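Local coordinates for protein glycerol dehydrogenase (Bacillus coagulans, PDB 6CSJ) that probably oxidises glycerol and related polyols as an alcohol dehydrogenase, and in this double mutant has acquired D-lactate dehydrogenase activity, at residues A[19-24]-A[50-55]; A[31-36]-A[86-91]; A[173-178]-A[201-206]; A[180-185]-A[336-341]. The protein carries 2 engineered substitutions. All blocks are in the same frame, centred on the assembly; numbering follows the deposited sequence.

Contact 1. Residues A[19-24]-A[50-55]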
loop_
_atom_site.group_PDB
_atom_site.type_symbol
_atom_site.label_atom_id
_atom_site.label_comp_id
_atom_site.label_asym_id
_atom_site.label_seq_id
_atom_site.Cartn_x
_atom_site.Cartn_y
_atom_site.Cartn_z
ATOM N N SER A 19 6.118 5.259 21.443
ATOM C CA SER A 19 6.374 5.703 22.815
ATOM C C SER A 19 5.880 7.129 23.064
ATOM O O SER A 19 5.768 7.528 24.210
ATOM C CB SER A 19 7.871 5.620 23.159
ATOM O OG SER A 19 8.573 6.738 22.626
ATOM N N ARG A 20 5.616 7.894 22.003
ATOM C CA ARG A 20 4.992 9.219 22.103
ATOM C C ARG A 20 3.544 9.221 21.592
ATOM O O ARG A 20 2.999 10.296 21.281
ATOM C CB ARG A 20 5.816 10.256 21.315
ATOM C CG ARG A 20 7.171 10.575 21.922
ATOM C CD ARG A 20 8.060 11.379 20.976
ATOM N NE ARG A 20 9.445 10.873 20.987
ATOM C CZ ARG A 20 9.968 9.946 20.170
ATOM N NH1 ARG A 20 9.258 9.361 19.223
ATOM N NH2 ARG A 20 11.235 9.589 20.328
ATOM N N LEU A 21 2.900 8.049 21.534
ATOM C CA LEU A 21 1.544 7.958 20.989
ATOM C C LEU A 21 0.573 8.877 21.726
ATOM O O LEU A 21 -0.253 9.537 21.087
ATOM C CB LEU A 21 1.022 6.519 21.013
ATOM C CG LEU A 21 -0.404 6.289 20.479
ATOM C CD1 LEU A 21 -0.572 6.844 19.064
ATOM C CD2 LEU A 21 -0.752 4.811 20.508
ATOM N N SER A 22 0.695 8.922 23.057
ATOM C CA SER A 22 -0.140 9.786 23.902
ATOM C C SER A 22 0.001 11.264 23.572
ATOM O O SER A 22 -0.976 11.993 23.619
ATOM C CB SER A 22 0.148 9.551 25.395
ATOM O OG SER A 22 1.423 10.020 25.765
ATOM N N ALA A 23 1.203 11.710 23.224
ATOM C CA ALA A 23 1.396 13.103 22.789
ATOM C C ALA A 23 0.598 13.409 21.508
ATOM O O ALA A 23 0.033 14.505 21.379
ATOM C CB ALA A 23 2.870 13.408 22.590
ATOM N N TYR A 24 0.535 12.440 20.589
ATOM C CA TYR A 24 -0.214 12.607 19.331
ATOM C C TYR A 24 -1.740 12.492 19.520
ATOM O O TYR A 24 -2.476 13.355 19.025
ATOM C CB TYR A 24 0.305 11.647 18.243
ATOM C CG TYR A 24 1.774 11.877 17.913
ATOM C CD1 TYR A 24 2.207 13.101 17.403
ATOM C CD2 TYR A 24 2.734 10.880 18.142
ATOM C CE1 TYR A 24 3.549 13.330 17.119
ATOM C CE2 TYR A 24 4.080 11.101 17.866
ATOM C CZ TYR A 24 4.484 12.336 17.368
ATOM O OH TYR A 24 5.816 12.560 17.081
ATOM N N GLU A 50 3.041 2.469 28.499
ATOM C CA GLU A 50 4.059 3.364 29.078
ATOM C C GLU A 50 3.995 4.799 28.547
ATOM O O GLU A 50 4.373 5.712 29.230
ATOM C CB GLU A 50 5.478 2.779 28.917
ATOM C CG GLU A 50 5.716 1.608 29.880
ATOM C CD GLU A 50 7.097 0.997 29.804
ATOM O OE1 GLU A 50 7.642 0.868 28.691
ATOM O OE2 GLU A 50 7.656 0.700 30.886
ATOM N N SER A 51 3.548 4.972 27.301
ATOM C CA SER A 51 3.333 6.309 26.714
ATOM C C SER A 51 2.295 7.131 27.447
ATOM O O SER A 51 2.401 8.356 27.502
ATOM C CB SER A 51 2.947 6.214 25.235
ATOM O OG SER A 51 2.529 7.468 24.726
ATOM N N TYR A 52 1.281 6.463 28.012
ATOM C CA TYR A 52 0.195 7.133 28.748
ATOM C C TYR A 52 0.426 7.249 30.280
ATOM O O TYR A 52 -0.499 7.587 30.998
ATOM C CB TYR A 52 -1.144 6.441 28.427
ATOM C CG TYR A 52 -1.634 6.693 27.017
ATOM C CD1 TYR A 52 -2.379 7.835 26.714
ATOM C CD2 TYR A 52 -1.354 5.803 25.984
ATOM C CE1 TYR A 52 -2.827 8.084 25.423
ATOM C CE2 TYR A 52 -1.796 6.035 24.684
ATOM C CZ TYR A 52 -2.528 7.181 24.411
ATOM O OH TYR A 52 -2.969 7.423 23.130
ATOM N N ALA A 53 1.642 7.055 30.779
ATOM C CA ALA A 53 2.005 7.345 32.173
ATOM C C ALA A 53 1.578 8.760 32.612
ATOM O O ALA A 53 1.904 9.753 31.964
ATOM C CB ALA A 53 3.492 7.182 32.431
ATOM N N GLY A 54 0.805 8.834 33.690
ATOM C CA GLY A 54 0.286 10.117 34.171
ATOM C C GLY A 54 -0.907 10.650 33.425
ATOM O O GLY A 54 -1.455 11.689 33.779
ATOM N N LYS A 55 -1.427 9.905 32.440
ATOM C CA LYS A 55 -2.525 10.296 31.546
ATOM C C LYS A 55 -3.421 9.073 31.455
ATOM O O LYS A 55 -4.030 8.872 30.411
ATOM C CB LYS A 55 -1.959 10.455 30.098
ATOM C CG LYS A 55 -0.784 11.433 29.910
ATOM C CD LYS A 55 -1.339 12.876 29.949
ATOM C CE LYS A 55 -0.275 13.926 30.014
ATOM N NZ LYS A 55 0.734 13.751 28.939
#
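One face of the Tyr52 ring is met by Ser22, whose CB sits 3.5 Å from the ring centroid in a CH-pi contact, displaced toward the CD1-CE1 side. Leu21 comes at the same ring obliquely, its CG 3.9 Å from Tyr52 OH. That hydroxyl is hydrogen-bonded to Thr25, one turn further along helix 21-28, and the ring also stacks with Tyr59. Beside this aromatic contact two serines interlock. Ser51 OG, swung anti to its own nitrogen (chi1 170°), accepts the N-H of Ser22 at 2.9 Å in a nearly straight bond (165°) and gives a weak bond to Ser19 O. Ser22 OG in turn donates to Ser51 O at 2.6 Å, coming from above the carbonyl plane. A leucine at Tyr52 would probably leave Thr25 OG1 without its hydroxyl partner and Ser22 CB without the flat surface it rests on. Ser51 is the last helical residue of 38-51, Arg20 is the N-cap of helix 21-28, and Tyr52 opens a type II turn to Lys55. The whole joins the end of one helix to the start of another on the same side of the parallel sheet, in the Rossmann-like N-terminal domain of iron-containing alcohol dehydrogenases.

Contact 2. Residues A[31-36]-A[86-91]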
loop_
_atom_site.group_PDB
_atom_site.type_symbol
_atom_site.label_atom_id
_atom_site.label_comp_id
_atom_site.label_asym_id
_atom_site.label_seq_id
_atom_site.Cartn_x
_atom_site.Cartn_y
_atom_site.Cartn_z
ATOM N N LYS A 31 -9.595 11.201 24.853
ATOM C CA LYS A 31 -9.753 9.767 25.105
ATOM C C LYS A 31 -9.571 8.943 23.820
ATOM O O LYS A 31 -10.403 8.995 22.919
ATOM C CB LYS A 31 -11.140 9.525 25.716
ATOM C CG LYS A 31 -11.480 8.079 26.059
ATOM C CD LYS A 31 -10.718 7.592 27.273
ATOM C CE LYS A 31 -10.906 6.090 27.479
ATOM N NZ LYS A 31 -12.269 5.708 27.930
ATOM N N ALA A 32 -8.486 8.176 23.766
ATOM C CA ALA A 32 -8.141 7.369 22.599
ATOM C C ALA A 32 -8.691 5.951 22.698
ATOM O O ALA A 32 -8.703 5.346 23.771
ATOM C CB ALA A 32 -6.635 7.322 22.418
ATOM N N PHE A 33 -9.154 5.434 21.560
ATOM C CA PHE A 33 -9.594 4.054 21.422
ATOM C C PHE A 33 -8.584 3.368 20.487
ATOM O O PHE A 33 -8.545 3.656 19.296
ATOM C CB PHE A 33 -11.020 4.033 20.852
ATOM C CG PHE A 33 -11.618 2.660 20.730
ATOM C CD1 PHE A 33 -12.107 2.003 21.848
ATOM C CD2 PHE A 33 -11.728 2.036 19.487
ATOM C CE1 PHE A 33 -12.677 0.738 21.739
ATOM C CE2 PHE A 33 -12.297 0.775 19.372
ATOM C CZ PHE A 33 -12.766 0.121 20.497
ATOM N N ILE A 34 -7.777 2.466 21.040
ATOM C CA ILE A 34 -6.601 1.939 20.360
ATOM C C ILE A 34 -6.829 0.483 19.946
ATOM O O ILE A 34 -6.825 -0.414 20.789
ATOM C CB ILE A 34 -5.339 2.112 21.252
ATOM C CG1 ILE A 34 -5.118 3.603 21.557
ATOM C CG2 ILE A 34 -4.114 1.502 20.583
ATOM C CD1 ILE A 34 -3.982 3.917 22.494
ATOM N N ILE A 35 -7.017 0.266 18.644
ATOM C CA ILE A 35 -7.354 -1.038 18.085
ATOM C C ILE A 35 -6.076 -1.758 17.653
ATOM O O ILE A 35 -5.256 -1.189 16.949
ATOM C CB ILE A 35 -8.300 -0.887 16.870
ATOM C CG1 ILE A 35 -9.573 -0.134 17.265
ATOM C CG2 ILE A 35 -8.680 -2.241 16.287
ATOM C CD1 ILE A 35 -10.368 0.381 16.076
ATOM N N ALA A 36 -5.937 -3.016 18.065
ATOM C CA ALA A 36 -4.814 -3.864 17.675
ATOM C C ALA A 36 -5.168 -5.342 17.854
ATOM O O ALA A 36 -5.905 -5.697 18.783
ATOM C CB ALA A 36 -3.584 -3.521 18.491
ATOM N N ASP A 86 -13.010 9.923 21.683
ATOM C CA ASP A 86 -13.078 11.005 20.671
ATOM C C ASP A 86 -11.883 11.007 19.678
ATOM O O ASP A 86 -11.672 11.983 18.951
ATOM C CB ASP A 86 -13.221 12.368 21.374
ATOM C CG ASP A 86 -12.047 12.687 22.288
ATOM O OD1 ASP A 86 -11.147 11.826 22.464
ATOM O OD2 ASP A 86 -12.025 13.804 22.845
ATOM N N VAL A 87 -11.106 9.921 19.672
ATOM C CA VAL A 87 -10.075 9.675 18.649
ATOM C C VAL A 87 -9.798 8.169 18.584
ATOM O O VAL A 87 -9.747 7.494 19.615
ATOM C CB VAL A 87 -8.774 10.497 18.902
ATOM C CG1 VAL A 87 -8.191 10.230 20.285
ATOM C CG2 VAL A 87 -7.728 10.226 17.832
ATOM N N VAL A 88 -9.646 7.639 17.371
ATOM C CA VAL A 88 -9.416 6.203 17.182
ATOM C C VAL A 88 -8.017 5.969 16.606
ATOM O O VAL A 88 -7.543 6.736 15.770
ATOM C CB VAL A 88 -10.530 5.536 16.323
ATOM C CG1 VAL A 88 -10.771 6.291 15.021
ATOM C CG2 VAL A 88 -10.213 4.064 16.055
ATOM N N VAL A 89 -7.361 4.916 17.081
ATOM C CA VAL A 89 -6.023 4.556 16.646
ATOM C C VAL A 89 -6.052 3.109 16.189
ATOM O O VAL A 89 -6.629 2.258 16.870
ATOM C CB VAL A 89 -4.980 4.714 17.778
ATOM C CG1 VAL A 89 -3.576 4.394 17.265
ATOM C CG2 VAL A 89 -5.046 6.117 18.377
ATOM N N GLY A 90 -5.431 2.846 15.039
ATOM C CA GLY A 90 -5.193 1.486 14.555
ATOM C C GLY A 90 -3.701 1.247 14.513
ATOM O O GLY A 90 -2.955 2.108 14.058
ATOM N N ILE A 91 -3.266 0.087 15.005
ATOM C CA ILE A 91 -1.858 -0.288 15.039
ATOM C C ILE A 91 -1.741 -1.704 14.496
ATOM O O ILE A 91 -2.316 -2.634 15.052
ATOM C CB ILE A 91 -1.264 -0.216 16.478
ATOM C CG1 ILE A 91 -1.615 1.123 17.159
ATOM C CG2 ILE A 91 0.258 -0.402 16.445
ATOM C CD1 ILE A 91 -1.114 1.253 18.584
#
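Ile34 and Val89 stand side by side and point the same way, with Ile34 CG1 3.9 Å from Val89 CB. On that same face of the sheet Ala32 CB rests against Val87 CG1, and Ile34 sends its other branch, CG2, across to Ile91 CD1 at 3.6 Å, the two chains meeting at a slant. Ile34 splits its branches because CG1 lies anti to the carbonyl carbon (chi1 -60°), which leaves CG2 to reach forward to Ile91. The reverse face carries Phe33, Ile35 and Val88. Here Ile35 CD1 reaches back over the sheet to Val88 CG2 at 3.7 Å, and Val88 CG2 also lies at the edge of the Phe33 ring, near its plane. Gly90, paired with Ile35, brings no side chain to this face. Strands 32-36 and 87-91 run parallel, 20° apart, as neighbours in the six-stranded sheet of the Rossmann-like domain; strand 59-63 bonds to the other edge of 32-36. Helices 21-28 and 38-51 cover the face of Ala32, Ile34, Val87 and Val89, with Leu21, Thr25 and Val48 packing onto it. Between the strands the ladder alternates: Phe33 N gives to Val87 O, Val89 N to Phe33 O at 2.8 Å, Ile35 N to Val89 O at 2.7 Å and nearly straight (174°), and Ile91 N to Ile35 O. Where the ladder begins, Asp86 takes over: its OD1 receives Lys31 N at 2.9 Å from the syn side, somewhat out of the carboxylate plane, its own N-H returns to Lys31 O, and OD2 accepts Lys30 N.

Contact 3. Residues A[173-178]-A[201-206]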
loop_
_atom_site.group_PDB
_atom_site.type_symbol
_atom_site.label_atom_id
_atom_site.label_comp_id
_atom_site.label_asym_id
_atom_site.label_seq_id
_atom_site.Cartn_x
_atom_site.Cartn_y
_atom_site.Cartn_z
ATOM N N LEU A 173 7.161 0.956 -6.716
ATOM C CA LEU A 173 7.761 0.971 -8.050
ATOM C C LEU A 173 6.771 1.375 -9.149
ATOM O O LEU A 173 7.146 2.055 -10.104
ATOM C CB LEU A 173 8.346 -0.411 -8.354
ATOM C CG LEU A 173 9.448 -0.529 -9.391
ATOM C CD1 LEU A 173 10.649 0.345 -9.038
ATOM C CD2 LEU A 173 9.857 -2.000 -9.507
ATOM N N ALA A 174 5.508 0.973 -8.998
ATOM C CA ALA A 174 4.467 1.296 -9.966
ATOM C C ALA A 174 4.062 2.761 -9.990
ATOM O O ALA A 174 3.581 3.240 -11.018
ATOM C CB ALA A 174 3.231 0.453 -9.698
ATOM N N THR A 175 4.257 3.473 -8.880
ATOM C CA THR A 175 3.604 4.769 -8.675
ATOM C C THR A 175 3.877 5.813 -9.747
ATOM O O THR A 175 2.937 6.432 -10.239
ATOM C CB THR A 175 3.952 5.369 -7.300
ATOM O OG1 THR A 175 3.684 4.407 -6.268
ATOM C CG2 THR A 175 3.136 6.651 -7.048
ATOM N N TYR A 176 5.147 6.019 -10.101
ATOM C CA TYR A 176 5.499 7.010 -11.126
ATOM C C TYR A 176 4.913 6.669 -12.502
ATOM O O TYR A 176 4.381 7.547 -13.187
ATOM C CB TYR A 176 7.018 7.176 -11.253
ATOM C CG TYR A 176 7.406 8.148 -12.356
ATOM C CD1 TYR A 176 6.939 9.465 -12.341
ATOM C CD2 TYR A 176 8.209 7.748 -13.430
ATOM C CE1 TYR A 176 7.275 10.354 -13.342
ATOM C CE2 TYR A 176 8.549 8.639 -14.441
ATOM C CZ TYR A 176 8.078 9.938 -14.384
ATOM O OH TYR A 176 8.404 10.826 -15.378
ATOM N N PHE A 177 5.010 5.400 -12.895
ATOM C CA PHE A 177 4.582 4.975 -14.220
ATOM C C PHE A 177 3.065 5.093 -14.393
ATOM O O PHE A 177 2.578 5.530 -15.457
ATOM C CB PHE A 177 5.074 3.552 -14.506
ATOM C CG PHE A 177 6.569 3.417 -14.451
ATOM C CD1 PHE A 177 7.377 4.085 -15.377
ATOM C CD2 PHE A 177 7.181 2.665 -13.453
ATOM C CE1 PHE A 177 8.770 3.997 -15.316
ATOM C CE2 PHE A 177 8.572 2.562 -13.399
ATOM C CZ PHE A 177 9.366 3.214 -14.343
ATOM N N GLU A 178 2.331 4.733 -13.336
ATOM C CA GLU A 178 0.870 4.829 -13.322
ATOM C C GLU A 178 0.404 6.274 -13.304
ATOM O O GLU A 178 -0.536 6.629 -14.023
ATOM C CB GLU A 178 0.276 4.045 -12.147
ATOM C CG GLU A 178 0.549 2.550 -12.255
ATOM C CD GLU A 178 -0.337 1.699 -11.369
ATOM O OE1 GLU A 178 -0.177 1.717 -10.123
ATOM O OE2 GLU A 178 -1.191 0.989 -11.940
ATOM N N ALA A 201 5.372 14.998 -9.048
ATOM C CA ALA A 201 6.701 15.196 -8.453
ATOM C C ALA A 201 6.994 14.226 -7.295
ATOM O O ALA A 201 8.092 13.681 -7.208
ATOM C CB ALA A 201 6.861 16.632 -7.992
ATOM N N LEU A 202 6.012 14.005 -6.422
ATOM C CA LEU A 202 6.147 13.030 -5.331
ATOM C C LEU A 202 6.218 11.582 -5.850
ATOM O O LEU A 202 6.978 10.768 -5.322
ATOM C CB LEU A 202 5.020 13.191 -4.300
ATOM C CG LEU A 202 5.051 14.505 -3.503
ATOM C CD1 LEU A 202 3.851 14.625 -2.587
ATOM C CD2 LEU A 202 6.316 14.657 -2.669
ATOM N N ALA A 203 5.443 11.277 -6.889
ATOM C CA ALA A 203 5.511 9.975 -7.554
ATOM C C ALA A 203 6.891 9.715 -8.185
ATOM O O ALA A 203 7.436 8.616 -8.084
ATOM C CB ALA A 203 4.423 9.880 -8.611
ATOM N N LYS A 204 7.440 10.738 -8.831
ATOM C CA LYS A 204 8.774 10.668 -9.453
ATOM C C LYS A 204 9.863 10.472 -8.379
ATOM O O LYS A 204 10.733 9.600 -8.510
ATOM C CB LYS A 204 9.006 11.931 -10.323
ATOM C CG LYS A 204 10.374 12.136 -10.970
ATOM C CD LYS A 204 10.791 11.000 -11.878
ATOM C CE LYS A 204 12.181 11.209 -12.466
ATOM N NZ LYS A 204 12.739 9.894 -12.907
ATOM N N LEU A 205 9.794 11.256 -7.304
ATOM C CA LEU A 205 10.721 11.079 -6.180
ATOM C C LEU A 205 10.607 9.677 -5.573
ATOM O O LEU A 205 11.612 9.100 -5.168
ATOM C CB LEU A 205 10.494 12.137 -5.108
ATOM C CG LEU A 205 11.424 12.095 -3.888
ATOM C CD1 LEU A 205 12.871 12.421 -4.253
ATOM C CD2 LEU A 205 10.893 13.046 -2.825
ATOM N N CYS A 206 9.387 9.144 -5.518
ATOM C CA CYS A 206 9.159 7.790 -5.033
ATOM C C CYS A 206 9.996 6.792 -5.829
ATOM O O CYS A 206 10.782 6.054 -5.242
ATOM C CB CYS A 206 7.665 7.419 -5.084
ATOM S SG CYS A 206 7.308 5.733 -4.523
#
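Tyr176 and Lys204 each carry CG anti to the backbone nitrogen (chi1 177° and 175°), which lays the two side chains alongside one another, pointing the same way. A bend at chi2 (58°) then folds the lysine over the ring: CD stands 3.9 Å from the centroid, a CH-pi contact on one face, while CB runs past CD1 and CE1. The ammonium group lies farther on, NZ 5.1 Å from the centroid, so any cation-pi attraction is weak at most; its salt bridge is with Asp208, one turn along its own helix. At the base, Tyr176 CB sits 3.5 Å from Ala203 O, and the two CA atoms approach to 4.6 Å. Thr175 fills the adjoining place with its methyl, CG2 3.8 Å from Ala203 CB, while its OG1 bonds to Ser241 of helix 228-248. With a serine in place of Tyr176, the aliphatic chain of Lys204 would probably lose the surface it lies on and be freer to turn. No hydrogen bond links the two segments. Small Ala203 lets the backbones come this close, and the result is close helix-to-helix packing between 175-185 and 197-221 in the all-helical C-terminal domain typical of this dehydrogenase family.

Contact 4. Residues A[180-185]-A[336-341]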
loop_
_atom_site.group_PDB
_atom_site.type_symbol
_atom_site.label_atom_id
_atom_site.label_comp_id
_atom_site.label_asym_id
_atom_site.label_seq_id
_atom_site.Cartn_x
_atom_site.Cartn_y
_atom_site.Cartn_z
ATOM N N ARG A 180 2.281 8.942 -14.299
ATOM C CA ARG A 180 2.706 9.486 -15.603
ATOM C C ARG A 180 1.667 9.181 -16.676
ATOM O O ARG A 180 1.268 10.070 -17.424
ATOM C CB ARG A 180 4.059 8.908 -16.023
ATOM C CG ARG A 180 4.645 9.513 -17.296
ATOM C CD ARG A 180 6.070 9.023 -17.563
ATOM N NE ARG A 180 6.097 7.606 -17.915
ATOM C CZ ARG A 180 7.207 6.905 -18.184
ATOM N NH1 ARG A 180 8.403 7.474 -18.121
ATOM N NH2 ARG A 180 7.129 5.616 -18.505
ATOM N N ALA A 181 1.238 7.923 -16.733
ATOM C CA ALA A 181 0.221 7.498 -17.698
ATOM C C ALA A 181 -1.087 8.283 -17.554
ATOM O O ALA A 181 -1.623 8.793 -18.540
ATOM C CB ALA A 181 -0.034 6.002 -17.556
ATOM N N THR A 182 -1.577 8.376 -16.319
ATOM C CA THR A 182 -2.809 9.089 -16.006
ATOM C C THR A 182 -2.732 10.575 -16.370
ATOM O O THR A 182 -3.669 11.120 -16.959
ATOM C CB THR A 182 -3.182 8.938 -14.520
ATOM O OG1 THR A 182 -3.372 7.550 -14.195
ATOM C CG2 THR A 182 -4.459 9.710 -14.199
ATOM N N LYS A 183 -1.620 11.225 -16.038
ATOM C CA LYS A 183 -1.449 12.638 -16.387
ATOM C C LYS A 183 -1.365 12.841 -17.909
ATOM O O LYS A 183 -1.982 13.774 -18.439
ATOM C CB LYS A 183 -0.224 13.223 -15.700
ATOM C CG LYS A 183 -0.150 14.745 -15.731
ATOM C CD LYS A 183 0.988 15.242 -14.866
ATOM C CE LYS A 183 0.842 16.711 -14.520
ATOM N NZ LYS A 183 1.023 17.561 -15.721
ATOM N N ARG A 184 -0.625 11.958 -18.597
ATOM C CA ARG A 184 -0.553 11.952 -20.067
ATOM C C ARG A 184 -1.936 11.821 -20.683
ATOM O O ARG A 184 -2.271 12.549 -21.611
ATOM C CB ARG A 184 0.321 10.799 -20.589
ATOM C CG ARG A 184 1.741 11.165 -20.980
ATOM C CD ARG A 184 2.556 9.890 -21.230
ATOM N NE ARG A 184 4.003 10.086 -21.049
ATOM C CZ ARG A 184 4.925 9.114 -21.024
ATOM N NH1 ARG A 184 4.596 7.832 -21.143
ATOM N NH2 ARG A 184 6.210 9.436 -20.865
ATOM N N ALA A 185 -2.734 10.897 -20.147
ATOM C CA ALA A 185 -4.113 10.685 -20.583
ATOM C C ALA A 185 -5.083 11.812 -20.228
ATOM O O ALA A 185 -6.191 11.818 -20.732
ATOM C CB ALA A 185 -4.636 9.367 -20.021
ATOM N N ILE A 336 -6.889 0.284 -15.744
ATOM C CA ILE A 336 -6.156 0.133 -17.001
ATOM C C ILE A 336 -6.568 1.137 -18.084
ATOM O O ILE A 336 -5.760 1.473 -18.940
ATOM C CB ILE A 336 -6.258 -1.311 -17.548
ATOM C CG1 ILE A 336 -5.106 -1.615 -18.506
ATOM C CG2 ILE A 336 -7.622 -1.581 -18.168
ATOM C CD1 ILE A 336 -4.735 -3.086 -18.540
ATOM N N TYR A 337 -7.803 1.628 -18.027
ATOM C CA TYR A 337 -8.274 2.625 -18.989
ATOM C C TYR A 337 -7.740 4.034 -18.755
ATOM O O TYR A 337 -8.058 4.934 -19.526
ATOM C CB TYR A 337 -9.820 2.602 -19.084
ATOM C CG TYR A 337 -10.294 1.233 -19.536
ATOM C CD1 TYR A 337 -10.056 0.792 -20.842
ATOM C CD2 TYR A 337 -10.904 0.345 -18.637
ATOM C CE1 TYR A 337 -10.440 -0.482 -21.248
ATOM C CE2 TYR A 337 -11.296 -0.921 -19.047
ATOM C CZ TYR A 337 -11.057 -1.328 -20.347
ATOM O OH TYR A 337 -11.421 -2.574 -20.747
ATOM N N ASN A 338 -6.928 4.230 -17.708
ATOM C CA ASN A 338 -6.189 5.490 -17.530
ATOM C C ASN A 338 -4.929 5.577 -18.390
ATOM O O ASN A 338 -4.296 6.637 -18.431
ATOM C CB ASN A 338 -5.825 5.724 -16.062
ATOM C CG ASN A 338 -7.023 6.072 -15.209
ATOM O OD1 ASN A 338 -8.027 6.614 -15.693
ATOM N ND2 ASN A 338 -6.920 5.772 -13.921
ATOM N N MET A 339 -4.557 4.483 -19.063
ATOM C CA MET A 339 -3.502 4.537 -20.080
ATOM C C MET A 339 -3.915 5.524 -21.189
ATOM O O MET A 339 -5.098 5.604 -21.526
ATOM C CB MET A 339 -3.248 3.150 -20.674
ATOM C CG MET A 339 -2.711 2.092 -19.703
ATOM S SD MET A 339 -1.258 2.544 -18.737
ATOM C CE MET A 339 0.023 2.578 -20.004
ATOM N N PRO A 340 -2.960 6.291 -21.750
ATOM C CA PRO A 340 -3.318 7.291 -22.776
ATOM C C PRO A 340 -3.519 6.716 -24.198
ATOM O O PRO A 340 -3.335 7.414 -25.178
ATOM C CB PRO A 340 -2.131 8.262 -22.721
ATOM C CG PRO A 340 -0.970 7.396 -22.346
ATOM C CD PRO A 340 -1.507 6.288 -21.475
ATOM N N PHE A 341 -3.898 5.448 -24.301
ATOM C CA PHE A 341 -4.205 4.793 -25.574
ATOM C C PHE A 341 -5.294 3.740 -25.332
ATOM O O PHE A 341 -5.600 3.416 -24.187
ATOM C CB PHE A 341 -2.944 4.155 -26.203
ATOM C CG PHE A 341 -2.079 3.387 -25.233
ATOM C CD1 PHE A 341 -2.346 2.052 -24.925
ATOM C CD2 PHE A 341 -0.981 3.996 -24.640
ATOM C CE1 PHE A 341 -1.541 1.346 -24.042
ATOM C CE2 PHE A 341 -0.167 3.286 -23.750
ATOM C CZ PHE A 341 -0.457 1.954 -23.457
#
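Ala185 CB makes the tightest approach here, 3.2 Å from Asn338 O, and the same methyl touches Pro340 CB at 3.8 Å. One turn earlier on the helix, Ala181 CB meets Met339 SD at 3.9 Å and comes near Pro340 CD. The proline ring therefore lies along the helix surface, with CD beside Ala181, CB beside Ala185 and CG against Arg184 CB at 4.0 Å. At the other border Thr182 and Asn338 run side by side in the same direction, Thr182 OG1 3.6 Å from Asn338 CB. Both first torsions put the leading atom anti to the carbonyl carbon (chi1 -60° for Thr182, -71° for Asn338), and each polar end finds its partner elsewhere: Thr182 OG1 bonds to Glu178 O in its own helix, and Asn338 ND2 to Leu250 O, which ties the loop to the chain just ahead of helix 252-259. Met339 sets out away from the helix, but the bend at chi2 (-52°) brings SD back to Ala181; around it lie Ala252, Gln282 and Glu286. Further out, Arg180 makes salt bridges to Glu286 and Glu292. Helix 175-185 is thus joined near its C-terminal end to the loop between helices 319-329 and 345-365. No hydrogen bond crosses between the segments, and Ala181 O and Asn338 O stand 3.4 Å apart, both acceptors. The join consequently rests on shape, with two alanines receiving a proline and a thioether, while the bond from Asn338 to Leu250 O anchors the loop from outside.

Overall arrangement
Contacts 1 and 2 belong to the N-terminal Rossmann-like part, their centres 13 Å apart, and they touch: Tyr52 and Leu21 of contact 1 pack on Ala32, Ile34 and Ile91 of contact 2. Their segments alternate along the chain, strand 32-36 lying between helices 21-28 and 38-51. Contacts 3 and 4 follow in the helical part, centres 14 Å apart, both drawing on helix 175-185; contact 3 ties it to helix 197-221, contact 4 to the distant 336-341 loop. The two pairs are well separated, with about 31 Å between the centres of contacts 2 and 3 and about 46 Å between those of contacts 1 and 4, as befits a two-domain enzyme.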